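Local atomic coordinates of NADPH-dependent aldehyde reductase YqhD (Escherichia coli, PDB entry 4QGS), a protein that reduces a broad range of short-chain aldehydes to alcohols with NADPH, using one catalytic zinc ion per subunit. Residues 240-245 with 249-254; 348-351 with 356-359. One frame throughout, in Å; residues are numbered along the deposited sequence.

Contact 1: 240-245 with 249-254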
ATOM      1  N   PRO A 240     -17.720   1.255   4.650  1.00 18.64           N
ATOM      2  CA  PRO A 240     -18.403   1.020   5.931  1.00 18.31           C
ATOM      3  C   PRO A 240     -19.172  -0.295   5.944  1.00 19.76           C
ATOM      4  O   PRO A 240     -19.270  -0.935   6.992  1.00 19.08           O
ATOM      5  CB  PRO A 240     -19.362   2.209   6.037  1.00 17.03           C
ATOM      6  CG  PRO A 240     -18.715   3.284   5.229  1.00 18.89           C
ATOM      7  CD  PRO A 240     -18.127   2.537   4.051  1.00 19.26           C
ATOM      8  N   LYS A 241     -19.709  -0.698   4.797  1.00 18.57           N
ATOM      9  CA  LYS A 241     -20.444  -1.954   4.726  1.00 20.00           C
ATOM     10  C   LYS A 241     -19.541  -3.168   4.951  1.00 21.21           C
ATOM     11  O   LYS A 241     -20.005  -4.212   5.399  1.00 20.72           O
ATOM     12  CB  LYS A 241     -21.139  -2.093   3.378  1.00 17.80           C
ATOM     13  CG  LYS A 241     -22.144  -1.013   3.089  1.00 22.18           C
ATOM     14  CD  LYS A 241     -22.762  -1.265   1.711  1.00 22.95           C
ATOM     15  CE  LYS A 241     -23.579  -0.094   1.221  1.00 28.85           C
ATOM     16  NZ  LYS A 241     -23.943  -0.298  -0.215  1.00 31.89           N
ATOM     17  N   ALA A 242     -18.258  -3.042   4.616  1.00 17.53           N
ATOM     18  CA  ALA A 242     -17.346  -4.176   4.751  1.00 15.79           C
ATOM     19  C   ALA A 242     -17.171  -4.513   6.232  1.00 20.15           C
ATOM     20  O   ALA A 242     -16.900  -5.657   6.594  1.00 20.05           O
ATOM     21  CB  ALA A 242     -16.003  -3.877   4.088  1.00 19.89           C
ATOM     22  N   LEU A 243     -17.358  -3.507   7.072  1.00 17.98           N
ATOM     23  CA  LEU A 243     -17.282  -3.691   8.514  1.00 19.20           C
ATOM     24  C   LEU A 243     -18.583  -4.286   9.060  1.00 22.65           C
ATOM     25  O   LEU A 243     -18.566  -5.168   9.923  1.00 24.61           O
ATOM     26  CB  LEU A 243     -16.973  -2.363   9.195  1.00 19.27           C
ATOM     27  CG  LEU A 243     -15.607  -1.743   8.899  1.00 18.87           C
ATOM     28  CD1 LEU A 243     -15.536  -0.347   9.501  1.00 22.69           C
ATOM     29  CD2 LEU A 243     -14.471  -2.621   9.438  1.00 19.11           C
ATOM     30  N   LYS A 244     -19.709  -3.806   8.543  1.00 19.31           N
ATOM     31  CA  LYS A 244     -21.036  -4.222   9.017  1.00 21.36           C
ATOM     32  C   LYS A 244     -21.431  -5.581   8.472  1.00 23.46           C
ATOM     33  O   LYS A 244     -22.154  -6.348   9.125  1.00 26.62           O
ATOM     34  CB  LYS A 244     -22.097  -3.192   8.619  1.00 22.47           C
ATOM     35  CG  LYS A 244     -21.952  -1.851   9.332  1.00 29.92           C
ATOM     36  CD  LYS A 244     -22.732  -0.750   8.620  1.00 38.11           C
ATOM     37  CE  LYS A 244     -22.326   0.626   9.135  1.00 43.38           C
ATOM     38  NZ  LYS A 244     -22.871   1.733   8.307  1.00 39.07           N
ATOM     39  N   GLU A 245     -20.949  -5.869   7.273  1.00 22.23           N
ATOM     40  CA  GLU A 245     -21.304  -7.086   6.557  1.00 23.71           C
ATOM     41  C   GLU A 245     -20.060  -7.770   6.002  1.00 20.03           C
ATOM     42  O   GLU A 245     -19.856  -7.804   4.779  1.00 21.51           O
ATOM     43  CB  GLU A 245     -22.266  -6.775   5.413  1.00 25.51           C
ATOM     44  CG  GLU A 245     -23.462  -5.901   5.765  1.00 27.77           C
ATOM     45  CD  GLU A 245     -24.319  -5.615   4.537  1.00 32.79           C
ATOM     46  OE1 GLU A 245     -24.790  -6.593   3.922  1.00 33.44           O
ATOM     47  OE2 GLU A 245     -24.497  -4.429   4.166  1.00 35.72           O
ATOM     48  N   TYR A 249     -20.294 -10.751  -0.151  1.00 20.31           N
ATOM     49  CA  TYR A 249     -19.332 -10.873  -1.243  1.00 21.39           C
ATOM     50  C   TYR A 249     -19.227  -9.615  -2.104  1.00 21.70           C
ATOM     51  O   TYR A 249     -18.116  -9.163  -2.391  1.00 17.93           O
ATOM     52  CB  TYR A 249     -19.652 -12.061  -2.155  1.00 21.15           C
ATOM     53  CG  TYR A 249     -18.658 -12.114  -3.290  1.00 21.88           C
ATOM     54  CD1 TYR A 249     -17.405 -12.667  -3.099  1.00 21.61           C
ATOM     55  CD2 TYR A 249     -18.958 -11.566  -4.532  1.00 21.83           C
ATOM     56  CE1 TYR A 249     -16.478 -12.698  -4.109  1.00 21.30           C
ATOM     57  CE2 TYR A 249     -18.033 -11.582  -5.560  1.00 23.56           C
ATOM     58  CZ  TYR A 249     -16.792 -12.154  -5.339  1.00 20.75           C
ATOM     59  OH  TYR A 249     -15.851 -12.183  -6.341  1.00 23.73           O
ATOM     60  N   ASP A 250     -20.368  -9.076  -2.541  1.00 19.48           N
ATOM     61  CA  ASP A 250     -20.360  -7.920  -3.440  1.00 21.53           C
ATOM     62  C   ASP A 250     -19.646  -6.741  -2.795  1.00 20.60           C
ATOM     63  O   ASP A 250     -18.858  -6.035  -3.451  1.00 17.92           O
ATOM     64  CB  ASP A 250     -21.787  -7.509  -3.826  1.00 23.14           C
ATOM     65  CG  ASP A 250     -22.413  -8.433  -4.859  1.00 32.50           C
ATOM     66  OD1 ASP A 250     -21.690  -9.264  -5.449  1.00 30.38           O
ATOM     67  OD2 ASP A 250     -23.638  -8.309  -5.088  1.00 31.15           O
ATOM     68  N   VAL A 251     -19.926  -6.536  -1.510  1.00 17.98           N
ATOM     69  CA  VAL A 251     -19.287  -5.469  -0.738  1.00 16.98           C
ATOM     70  C   VAL A 251     -17.787  -5.680  -0.655  1.00 17.66           C
ATOM     71  O   VAL A 251     -17.009  -4.766  -0.975  1.00 16.68           O
ATOM     72  CB  VAL A 251     -19.872  -5.374   0.688  1.00 18.44           C
ATOM     73  CG1 VAL A 251     -18.960  -4.545   1.596  1.00 19.23           C
ATOM     74  CG2 VAL A 251     -21.257  -4.769   0.635  1.00 20.67           C
ATOM     75  N   ARG A 252     -17.372  -6.881  -0.251  1.00 16.00           N
ATOM     76  CA  ARG A 252     -15.941  -7.170  -0.074  1.00 16.60           C
ATOM     77  C   ARG A 252     -15.202  -7.145  -1.410  1.00 16.16           C
ATOM     78  O   ARG A 252     -14.038  -6.743  -1.486  1.00 16.79           O
ATOM     79  CB  ARG A 252     -15.745  -8.528   0.618  1.00 17.79           C
ATOM     80  CG  ARG A 252     -16.366  -8.622   2.016  1.00 15.88           C
ATOM     81  CD  ARG A 252     -16.024  -7.416   2.907  1.00 16.13           C
ATOM     82  NE  ARG A 252     -14.598  -7.265   3.174  1.00 15.19           N
ATOM     83  CZ  ARG A 252     -13.971  -7.801   4.217  1.00 17.94           C
ATOM     84  NH1 ARG A 252     -14.647  -8.546   5.091  1.00 15.91           N
ATOM     85  NH2 ARG A 252     -12.674  -7.591   4.391  1.00 16.51           N
ATOM     86  N   ALA A 253     -15.896  -7.552  -2.465  1.00 15.63           N
ATOM     87  CA  ALA A 253     -15.335  -7.503  -3.814  1.00 15.69           C
ATOM     88  C   ALA A 253     -15.101  -6.063  -4.269  1.00 14.84           C
ATOM     89  O   ALA A 253     -14.026  -5.721  -4.792  1.00 16.66           O
ATOM     90  CB  ALA A 253     -16.260  -8.236  -4.806  1.00 17.85           C
ATOM     91  N   ASN A 254     -16.104  -5.208  -4.085  1.00 14.91           N
ATOM     92  CA  ASN A 254     -15.949  -3.809  -4.476  1.00 16.24           C
ATOM     93  C   ASN A 254     -14.828  -3.147  -3.697  1.00 16.43           C
ATOM     94  O   ASN A 254     -14.068  -2.358  -4.249  1.00 15.61           O
ATOM     95  CB  ASN A 254     -17.248  -3.029  -4.274  1.00 15.82           C
ATOM     96  CG  ASN A 254     -18.206  -3.197  -5.432  1.00 19.37           C
ATOM     97  OD1 ASN A 254     -17.809  -3.088  -6.591  1.00 15.53           O
ATOM     98  ND2 ASN A 254     -19.471  -3.455  -5.127  1.00 19.85           N
TER

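Contact 2: 348-351 with 356-359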
ATOM      1  N   LEU A 348     -15.276   4.784  10.543  1.00 17.45           N
ATOM      2  CA  LEU A 348     -14.622   3.503  10.290  1.00 17.85           C
ATOM      3  C   LEU A 348     -13.904   2.969  11.529  1.00 16.69           C
ATOM      4  O   LEU A 348     -13.402   1.847  11.522  1.00 21.12           O
ATOM      5  CB  LEU A 348     -13.612   3.625   9.143  1.00 20.47           C
ATOM      6  CG  LEU A 348     -14.178   3.850   7.743  1.00 17.91           C
ATOM      7  CD1 LEU A 348     -13.018   4.145   6.787  1.00 17.33           C
ATOM      8  CD2 LEU A 348     -14.999   2.648   7.259  1.00 20.30           C
ATOM      9  N   GLY A 349     -13.844   3.780  12.582  1.00 19.27           N
ATOM     10  CA  GLY A 349     -13.153   3.384  13.800  1.00 18.50           C
ATOM     11  C   GLY A 349     -11.695   3.800  13.830  1.00 19.43           C
ATOM     12  O   GLY A 349     -10.908   3.260  14.609  1.00 22.15           O
ATOM     13  N   VAL A 350     -11.328   4.771  12.992  1.00 15.09           N
ATOM     14  CA  VAL A 350      -9.951   5.259  12.913  1.00 18.55           C
ATOM     15  C   VAL A 350      -9.869   6.735  13.314  1.00 19.06           C
ATOM     16  O   VAL A 350     -10.092   7.619  12.491  1.00 19.80           O
ATOM     17  CB  VAL A 350      -9.348   5.109  11.488  1.00 16.78           C
ATOM     18  CG1 VAL A 350      -7.844   5.375  11.527  1.00 19.31           C
ATOM     19  CG2 VAL A 350      -9.639   3.715  10.916  1.00 18.59           C
ATOM     20  N   PRO A 351      -9.564   7.003  14.589  1.00 18.90           N
ATOM     21  CA  PRO A 351      -9.522   8.367  15.135  1.00 19.85           C
ATOM     22  C   PRO A 351      -8.520   9.279  14.442  1.00 18.82           C
ATOM     23  O   PRO A 351      -7.488   8.816  13.948  1.00 21.02           O
ATOM     24  CB  PRO A 351      -9.114   8.144  16.604  1.00 18.70           C
ATOM     25  CG  PRO A 351      -9.564   6.773  16.909  1.00 22.74           C
ATOM     26  CD  PRO A 351      -9.372   5.985  15.637  1.00 19.37           C
ATOM     27  N   ASP A 356      -6.298  11.280  20.642  1.00 20.04           N
ATOM     28  CA  ASP A 356      -7.069  10.030  20.653  1.00 16.76           C
ATOM     29  C   ASP A 356      -6.187   8.811  20.902  1.00 18.01           C
ATOM     30  O   ASP A 356      -6.683   7.755  21.291  1.00 21.15           O
ATOM     31  CB  ASP A 356      -7.807   9.829  19.325  1.00 19.20           C
ATOM     32  CG  ASP A 356      -8.817  10.912  19.045  1.00 23.15           C
ATOM     33  OD1 ASP A 356      -9.536  11.315  19.984  1.00 29.78           O
ATOM     34  OD2 ASP A 356      -8.896  11.356  17.884  1.00 22.95           O
ATOM     35  N   TYR A 357      -4.891   8.958  20.651  1.00 15.19           N
ATOM     36  CA  TYR A 357      -3.923   7.878  20.815  1.00 19.86           C
ATOM     37  C   TYR A 357      -3.009   8.089  22.017  1.00 20.62           C
ATOM     38  O   TYR A 357      -2.009   7.389  22.184  1.00 19.91           O
ATOM     39  CB  TYR A 357      -3.086   7.722  19.544  1.00 19.56           C
ATOM     40  CG  TYR A 357      -3.924   7.426  18.316  1.00 18.50           C
ATOM     41  CD1 TYR A 357      -4.176   6.117  17.917  1.00 19.31           C
ATOM     42  CD2 TYR A 357      -4.466   8.458  17.557  1.00 17.32           C
ATOM     43  CE1 TYR A 357      -4.943   5.841  16.786  1.00 19.50           C
ATOM     44  CE2 TYR A 357      -5.239   8.200  16.437  1.00 20.83           C
ATOM     45  CZ  TYR A 357      -5.474   6.888  16.049  1.00 21.85           C
ATOM     46  OH  TYR A 357      -6.238   6.621  14.928  1.00 21.44           O
ATOM     47  N   GLY A 358      -3.367   9.050  22.858  1.00 19.19           N
ATOM     48  CA  GLY A 358      -2.600   9.340  24.060  1.00 18.20           C
ATOM     49  C   GLY A 358      -1.345  10.171  23.852  1.00 18.97           C
ATOM     50  O   GLY A 358      -0.487  10.249  24.726  1.00 19.76           O
ATOM     51  N   LEU A 359      -1.242  10.809  22.690  1.00 18.05           N
ATOM     52  CA  LEU A 359      -0.082  11.613  22.334  1.00 16.49           C
ATOM     53  C   LEU A 359      -0.457  13.078  22.461  1.00 18.52           C
ATOM     54  O   LEU A 359      -1.395  13.528  21.800  1.00 18.19           O
ATOM     55  CB  LEU A 359       0.369  11.292  20.898  1.00 16.28           C
ATOM     56  CG  LEU A 359       0.748   9.823  20.687  1.00 19.25           C
ATOM     57  CD1 LEU A 359       0.906   9.509  19.213  1.00 18.94           C
ATOM     58  CD2 LEU A 359       2.033   9.500  21.450  1.00 18.76           C
TER

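Contact 1: 240-245 with 249-254
Val-251 points at helix 222-244 and sets its two methyls on neighbouring residues of the last turn. Val-251 CG1, lying opposite the backbone N of its own residue (chi1 164°), presses on the backbone there and reaches 3.4 Å from N of Ala-242. Both methyls rest on the lysine: Val-251 CG2 is 3.8 Å from Lys-241 CB, which CG1 also touches, and meets Lys-241 CD as well. The side chains of Lys-241 and Val-251 meet at about a right angle. The lysine thus lends its aliphatic part to the apolar seam, while its extended chain carries NZ away to a salt bridge with Asp-238. The next residue, Arg-252, folds back on itself, bent at both chi2 (-48°) and chi3. The bend brings CD and NE against the alanine methyl, Arg-252 CD lying 3.7 Å from Ala-242 CB, while NH1 hydrogen-bonds to Pro-246 O in the connecting turn. Glu-245, the first residue to leave the helix, has its OE1 bonded to Asn-248, whose own OD1 accepts from N of Val-251 near the start of the second helix. The small Ala-242 is consistent with the close backbones here: Ala-242 CA is 5.8 Å from Arg-252 CA, and Val-199 of helix 196-211 also touches both side chains. With axes 8.9 Å apart and directions 136° from each other, the segments form a steeply angled helical hairpin closed by a short turn, part of the all-helical C-terminal domain of iron-containing alcohol dehydrogenases.

Contact 2: 348-351 with 356-359
Tyr-357 reaches across to Pro-351 with its hydroxyl, the two side chains crossing at about a right angle. Tyr-357 OH donates a hydrogen bond of 2.7 Å to the carbonyl O of Pro-351, which lies at the ring edge, in the plane of the ring. The donor approaches at a C=O...O angle of 123°, tilted 25° from the carbonyl plane, a bent approach to the oxygen rather than one in line with C=O. The pyrrolidine ring flanks the phenol end: Pro-351 CD sits 3.3 Å from Tyr-357 OH, and Pro-351 CB lies 3.9 Å from Tyr-357 CE2. With CG opposite its own carbonyl carbon (chi1 -59°), the tyrosine directs its ring back along the loop toward the proline. Asp-356 also meets the pyrrolidine at CB, its own CB 3.5 Å from CB of Pro-351, while OD2 takes a hydrogen bond from N of His-353 inside the loop. Val-350 adds CG1 at the hydroxyl and otherwise packs on helices 196-211 and 292-306; Gln-294 and Ile-298 of the latter also touch the tyrosine. A phenylalanine in place of Tyr-357 would probably leave the Pro-351 carbonyl without this donor and the ring less firmly fixed in direction. Pro-351, without an N-H, takes part through its carbonyl O as acceptor and its ring carbons as apolar surface; the link between 348-351 and 356-359 is one directional bond backed by nonpolar packing.

Both contacts lie in the helical C-terminal region, their centres 23 Å apart, and each joins segments close in sequence. Contact 1 comes first along the chain, closing the turn between helices 222-244 and 249-262; contact 2 follows, in the loop between helices 330-347 and 364-373. They meet directly: Leu-243 CD1 is 3.7 Å from Leu-348 O, and CD2 of Leu-348 packs on Pro-240. The side chain of Arg-252 is about 8 Å from that of Thr-193, which binds NADP(+), and that of Val-350 about 12 Å from the zinc ion. Neither contact supplies a known ligand to zinc or NADP(+), but both pack on helix 196-211, which provides the zinc ligands Asp-205 and His-209.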